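Local coordinates for protein 4-aminobutyrate transaminase (Acinetobacter baumannii, PDB 6WOP) that probably catalyses the pyridoxal-phosphate-dependent transfer of the amino group of 4-aminobutyrate to 2-oxoglutarate, as a class-III aminotransferase, at residues Arg124-Arg129 and Val281-Val286; Gly213-Val218 and Arg392-Leu397. All coordinates share one frame; numbering follows the deposited sequence.

Interaction 1. Residues Arg124-Arg129 and Val281-Val286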
loop_
_atom_site.group_PDB
_atom_site.type_symbol
_atom_site.label_atom_id
_atom_site.label_comp_id
_atom_site.label_asym_id
_atom_site.label_seq_id
_atom_site.Cartn_x
_atom_site.Cartn_y
_atom_site.Cartn_z
ATOM N N ARG A 124 4.991 -15.079 -4.975
ATOM C CA ARG A 124 4.388 -14.694 -3.705
ATOM C C ARG A 124 3.730 -15.900 -3.070
ATOM O O ARG A 124 3.886 -16.140 -1.880
ATOM C CB ARG A 124 3.349 -13.615 -3.894
ATOM C CG ARG A 124 3.903 -12.185 -4.038
ATOM C CD ARG A 124 2.804 -11.232 -3.612
ATOM N NE ARG A 124 3.132 -9.794 -3.624
ATOM C CZ ARG A 124 2.225 -8.879 -3.253
ATOM N NH1 ARG A 124 1.019 -9.282 -2.859
ATOM N NH2 ARG A 124 2.509 -7.581 -3.282
ATOM N N CYS A 125 3.012 -16.688 -3.858
ATOM C CA CYS A 125 2.305 -17.844 -3.334
ATOM C C CYS A 125 3.311 -18.852 -2.770
ATOM O O CYS A 125 3.149 -19.340 -1.655
ATOM C CB CYS A 125 1.411 -18.469 -4.441
ATOM S SG CYS A 125 0.741 -20.100 -3.928
ATOM N N TYR A 126 4.326 -19.184 -3.579
ATOM C CA TYR A 126 5.291 -20.226 -3.186
ATOM C C TYR A 126 6.056 -19.840 -1.921
ATOM O O TYR A 126 6.284 -20.682 -1.034
ATOM C CB TYR A 126 6.283 -20.492 -4.339
ATOM C CG TYR A 126 7.303 -21.569 -3.971
ATOM C CD1 TYR A 126 6.942 -22.920 -3.994
ATOM C CD2 TYR A 126 8.601 -21.233 -3.595
ATOM C CE1 TYR A 126 7.865 -23.907 -3.674
ATOM C CE2 TYR A 126 9.512 -22.211 -3.255
ATOM C CZ TYR A 126 9.140 -23.534 -3.305
ATOM O OH TYR A 126 10.046 -24.510 -2.975
ATOM N N THR A 127 6.487 -18.582 -1.827
ATOM C CA THR A 127 7.286 -18.152 -0.693
ATOM C C THR A 127 6.433 -17.684 0.476
ATOM O O THR A 127 6.930 -17.606 1.622
ATOM C CB THR A 127 8.254 -17.029 -1.118
ATOM O OG1 THR A 127 7.497 -15.881 -1.520
ATOM C CG2 THR A 127 9.167 -17.411 -2.346
ATOM N N GLY A 128 5.165 -17.370 0.249
ATOM C CA GLY A 128 4.383 -16.724 1.280
ATOM C C GLY A 128 4.882 -15.351 1.656
ATOM O O GLY A 128 4.587 -14.882 2.756
ATOM N N ARG A 129 5.616 -14.687 0.764
ATOM C CA ARG A 129 6.164 -13.358 0.950
ATOM C C ARG A 129 5.593 -12.401 -0.075
ATOM O O ARG A 129 5.011 -12.838 -1.065
ATOM C CB ARG A 129 7.694 -13.379 0.837
ATOM C CG ARG A 129 8.293 -14.511 1.668
ATOM C CD ARG A 129 9.795 -14.586 1.248
ATOM N NE ARG A 129 10.471 -15.581 2.078
ATOM C CZ ARG A 129 11.767 -15.820 2.056
ATOM N NH1 ARG A 129 12.537 -15.155 1.207
ATOM N NH2 ARG A 129 12.294 -16.725 2.903
ATOM N N VAL A 281 7.410 -20.256 -17.465
ATOM C CA VAL A 281 7.900 -21.621 -17.274
ATOM C C VAL A 281 8.747 -21.609 -16.007
ATOM O O VAL A 281 9.385 -20.594 -15.711
ATOM C CB VAL A 281 8.684 -22.125 -18.504
ATOM C CG1 VAL A 281 9.898 -21.180 -18.871
ATOM C CG2 VAL A 281 9.114 -23.611 -18.327
ATOM N N GLY A 282 8.743 -22.709 -15.250
ATOM C CA GLY A 282 9.632 -22.715 -14.100
ATOM C C GLY A 282 9.648 -24.029 -13.358
ATOM O O GLY A 282 9.036 -25.004 -13.778
ATOM N N ARG A 283 10.316 -24.016 -12.195
ATOM C CA ARG A 283 10.426 -25.251 -11.426
ATOM C C ARG A 283 9.034 -25.756 -11.102
ATOM O O ARG A 283 8.168 -24.985 -10.703
ATOM C CB ARG A 283 11.247 -25.014 -10.138
ATOM C CG ARG A 283 12.683 -24.533 -10.379
ATOM C CD ARG A 283 13.295 -23.983 -9.036
ATOM N NE ARG A 283 12.961 -24.882 -7.973
ATOM C CZ ARG A 283 12.797 -24.516 -6.710
ATOM N NH1 ARG A 283 12.967 -23.230 -6.350
ATOM N NH2 ARG A 283 12.475 -25.444 -5.811
ATOM N N ALA A 284 8.792 -27.049 -11.317
ATOM C CA ALA A 284 7.427 -27.582 -11.129
ATOM C C ALA A 284 6.835 -27.229 -9.759
ATOM O O ALA A 284 5.644 -26.907 -9.646
ATOM C CB ALA A 284 7.435 -29.105 -11.285
ATOM N N GLU A 285 7.621 -27.397 -8.685
ATOM C CA GLU A 285 7.036 -27.240 -7.353
ATOM C C GLU A 285 6.766 -25.777 -7.071
ATOM O O GLU A 285 5.831 -25.456 -6.315
ATOM C CB GLU A 285 7.929 -27.854 -6.269
ATOM C CG GLU A 285 9.238 -27.120 -6.047
ATOM C CD GLU A 285 10.017 -27.726 -4.839
ATOM O OE1 GLU A 285 10.896 -27.055 -4.242
ATOM O OE2 GLU A 285 9.716 -28.878 -4.477
ATOM N N VAL A 286 7.468 -24.887 -7.761
ATOM C CA VAL A 286 7.153 -23.453 -7.636
ATOM C C VAL A 286 5.883 -23.119 -8.413
ATOM O O VAL A 286 4.959 -22.492 -7.889
ATOM C CB VAL A 286 8.356 -22.606 -8.113
ATOM C CG1 VAL A 286 8.005 -21.084 -8.187
ATOM C CG2 VAL A 286 9.553 -22.895 -7.241
HETATM O O HOH W 1 12.643 -23.983 -3.231
#
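The ring of Y126 lies across V286, whose methyl CG2 stands over the middle of one face, 3.9 Å from the ring centroid and only 4° off the normal: a well-centred CH-pi contact. Further back on the ring, CD1 of Y126 rests 3.7 Å from CA of V286. With CG turned anti to its own nitrogen, the tyrosine reaches out from the last turn of helix 112-127 to the short helix 284-287.

At the far end the phenol meets a polar cluster. Y126 OH is 3.0 Å from OE1 of E285, close enough for a hydrogen bond, and 2.7 Å from a water molecule, and its single proton could serve either. The ring and carboxylate planes are turned 36° apart. R283 ties the cluster together: its NH2 makes a salt bridge to OE1 of E285 at 2.7 Å and donates to the same water at 3.0 Å. The bend in the arginine at chi3 (44°) brings the guanidinium round so that V286 CG2 also lies above its plane, while NH1 has a second anionic partner in D263. L236 packs on Y126, R283 and V286 alike.

The contact is therefore apolar along the ring and polar at its hydroxyl end, where the arginine probably keeps E285 ionised and the carboxylate and the water both lie within hydrogen-bonding distance of the phenol oxygen.

Interaction 2. Residues Gly213-Val218 and Arg392-Leu397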
loop_
_atom_site.group_PDB
_atom_site.type_symbol
_atom_site.label_atom_id
_atom_site.label_comp_id
_atom_site.label_asym_id
_atom_site.label_seq_id
_atom_site.Cartn_x
_atom_site.Cartn_y
_atom_site.Cartn_z
ATOM N N GLY A 213 15.394 -0.500 -21.425
ATOM C CA GLY A 213 16.435 0.135 -20.664
ATOM C C GLY A 213 17.746 0.355 -21.375
ATOM O O GLY A 213 18.602 1.033 -20.806
ATOM N N GLY A 214 17.943 -0.193 -22.580
ATOM C CA GLY A 214 19.082 0.191 -23.416
ATOM C C GLY A 214 19.939 -0.959 -23.919
ATOM O O GLY A 214 21.070 -0.732 -24.352
ATOM N N PHE A 215 19.403 -2.192 -23.857
ATOM C CA PHE A 215 20.137 -3.390 -24.224
ATOM C C PHE A 215 21.419 -3.508 -23.414
ATOM O O PHE A 215 22.514 -3.488 -23.953
ATOM C CB PHE A 215 20.454 -3.419 -25.739
ATOM C CG PHE A 215 19.267 -3.828 -26.614
ATOM C CD1 PHE A 215 17.999 -3.691 -26.186
ATOM C CD2 PHE A 215 19.480 -4.312 -27.921
ATOM C CE1 PHE A 215 16.916 -4.051 -26.960
ATOM C CE2 PHE A 215 18.380 -4.663 -28.711
ATOM C CZ PHE A 215 17.100 -4.526 -28.212
ATOM N N ASN A 216 21.242 -3.637 -22.106
ATOM C CA ASN A 216 22.304 -3.875 -21.152
ATOM C C ASN A 216 22.377 -5.367 -20.842
ATOM O O ASN A 216 21.427 -5.911 -20.247
ATOM C CB ASN A 216 21.967 -3.086 -19.873
ATOM C CG ASN A 216 21.767 -1.603 -20.196
ATOM O OD1 ASN A 216 22.569 -1.034 -20.942
ATOM N ND2 ASN A 216 20.683 -1.007 -19.715
ATOM N N VAL A 217 23.533 -5.988 -21.126
ATOM C CA VAL A 217 23.693 -7.442 -20.976
ATOM C C VAL A 217 24.211 -7.720 -19.569
ATOM O O VAL A 217 25.204 -7.126 -19.154
ATOM C CB VAL A 217 24.650 -8.014 -22.044
ATOM C CG1 VAL A 217 24.892 -9.460 -21.780
ATOM C CG2 VAL A 217 24.033 -7.847 -23.414
ATOM N N VAL A 218 23.531 -8.600 -18.836
ATOM C CA VAL A 218 23.908 -8.835 -17.421
ATOM C C VAL A 218 25.239 -9.571 -17.375
ATOM O O VAL A 218 25.430 -10.538 -18.121
ATOM C CB VAL A 218 22.813 -9.617 -16.674
ATOM C CG1 VAL A 218 22.692 -11.087 -17.104
ATOM C CG2 VAL A 218 23.077 -9.563 -15.151
ATOM N N ARG A 392 18.269 0.752 -30.895
ATOM C CA ARG A 392 18.324 -0.684 -30.664
ATOM C C ARG A 392 17.873 -1.369 -31.932
ATOM O O ARG A 392 17.085 -0.802 -32.692
ATOM C CB ARG A 392 17.413 -1.101 -29.491
ATOM C CG ARG A 392 15.960 -0.649 -29.723
ATOM C CD ARG A 392 15.078 -1.191 -28.605
ATOM N NE ARG A 392 13.879 -0.377 -28.403
ATOM C CZ ARG A 392 12.839 -0.740 -27.666
ATOM N NH1 ARG A 392 12.827 -1.924 -27.085
ATOM N NH2 ARG A 392 11.805 0.081 -27.519
ATOM N N PHE A 393 18.406 -2.565 -32.198
ATOM C CA PHE A 393 18.143 -3.256 -33.469
ATOM C C PHE A 393 17.384 -4.546 -33.213
ATOM O O PHE A 393 17.877 -5.436 -32.503
ATOM C CB PHE A 393 19.465 -3.522 -34.196
ATOM C CG PHE A 393 20.190 -2.270 -34.522
ATOM C CD1 PHE A 393 19.887 -1.585 -35.699
ATOM C CD2 PHE A 393 21.112 -1.731 -33.626
ATOM C CE1 PHE A 393 20.503 -0.368 -36.007
ATOM C CE2 PHE A 393 21.728 -0.507 -33.908
ATOM C CZ PHE A 393 21.411 0.170 -35.115
ATOM N N LEU A 394 16.181 -4.644 -33.793
ATOM C CA LEU A 394 15.258 -5.759 -33.597
ATOM C C LEU A 394 14.714 -6.307 -34.910
ATOM O O LEU A 394 13.533 -6.749 -34.982
ATOM C CB LEU A 394 14.104 -5.301 -32.714
ATOM C CG LEU A 394 14.607 -5.094 -31.291
ATOM C CD1 LEU A 394 13.508 -4.291 -30.452
ATOM C CD2 LEU A 394 14.907 -6.451 -30.683
ATOM N N TYR A 395 15.548 -6.268 -35.983
ATOM C CA TYR A 395 15.171 -6.807 -37.286
ATOM C C TYR A 395 14.753 -8.256 -37.141
ATOM O O TYR A 395 15.319 -8.957 -36.297
ATOM C CB TYR A 395 16.375 -6.734 -38.210
ATOM C CG TYR A 395 17.673 -7.202 -37.509
ATOM C CD1 TYR A 395 18.045 -8.544 -37.480
ATOM C CD2 TYR A 395 18.523 -6.285 -36.903
ATOM C CE1 TYR A 395 19.264 -8.954 -36.825
ATOM C CE2 TYR A 395 19.686 -6.655 -36.268
ATOM C CZ TYR A 395 20.065 -7.976 -36.248
ATOM O OH TYR A 395 21.226 -8.285 -35.614
ATOM N N PRO A 396 13.824 -8.763 -37.968
ATOM C CA PRO A 396 13.553 -10.204 -37.978
ATOM C C PRO A 396 14.817 -10.992 -38.213
ATOM O O PRO A 396 15.659 -10.578 -39.014
ATOM C CB PRO A 396 12.566 -10.363 -39.174
ATOM C CG PRO A 396 11.738 -9.065 -39.091
ATOM C CD PRO A 396 12.830 -8.000 -38.746
ATOM N N LEU A 397 14.957 -12.143 -37.507
ATOM C CA LEU A 397 16.128 -13.009 -37.697
ATOM C C LEU A 397 16.098 -13.705 -39.061
ATOM O O LEU A 397 17.134 -14.264 -39.504
ATOM C CB LEU A 397 16.158 -14.076 -36.621
ATOM C CG LEU A 397 16.207 -13.538 -35.179
ATOM C CD1 LEU A 397 16.326 -14.700 -34.149
ATOM C CD2 LEU A 397 17.411 -12.579 -35.050
#
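R392 comes first, with its CB over one face of the F215 ring, 3.8 Å from the centroid and 16° off the normal. Its chi1 of 56° sets CG between the backbone N and carbonyl carbon, and the extended chain then runs on past the ring, CD lying 3.8 Å from CE1 of F215. The guanidinium stands nearly upright to the phenyl plane, 87° away from it, and leads off to a salt bridge with E212, just ahead of the 213-218 segment.

At F393 it is the backbone that takes part: its O lies in the plane of the F215 ring, 3.9 Å from CE2, while its own side chain turns to L332 of helix 321-342. L394 follows at the edge, its CD2 meeting CZ of F215 at 3.8 Å. One face and part of the edge thus meet three consecutive residues, with M356 and A358 of strand 356-361 adding further packing.

F215 itself sits in a G1 beta bulge, where it and N216 both face Q210 in the small hairpin 209-210/216-217. A glutamate in the loop of this hairpin paired with an arginine on the C-terminal strand is characteristic of the active site of class-III omega-aminotransferases, and E212 and R392 are probably that pair.

Along the chain the two contacts interleave: 124-129, 213-218, 281-286, then 392-397. Their centres are about 29 Å apart and their nearest atoms about 16 Å, so they do not touch. Interaction 1 sits toward the periphery, joining the end of helix 112-127 to the short helix 284-287 that follows strand 278-283, next to the edge strand of one seven-stranded sheet; nearby R124 and C125 reach the second subunit. Interaction 2 is buried near the centre of the chain, where the hairpin that follows strand 201-206 of that same sheet packs on strand 390-393 of the other seven-stranded sheet. Interaction 1 is packing within the domain built on the first sheet; interaction 2 bridges the two sheets, where the probable E212-R392 pair lies.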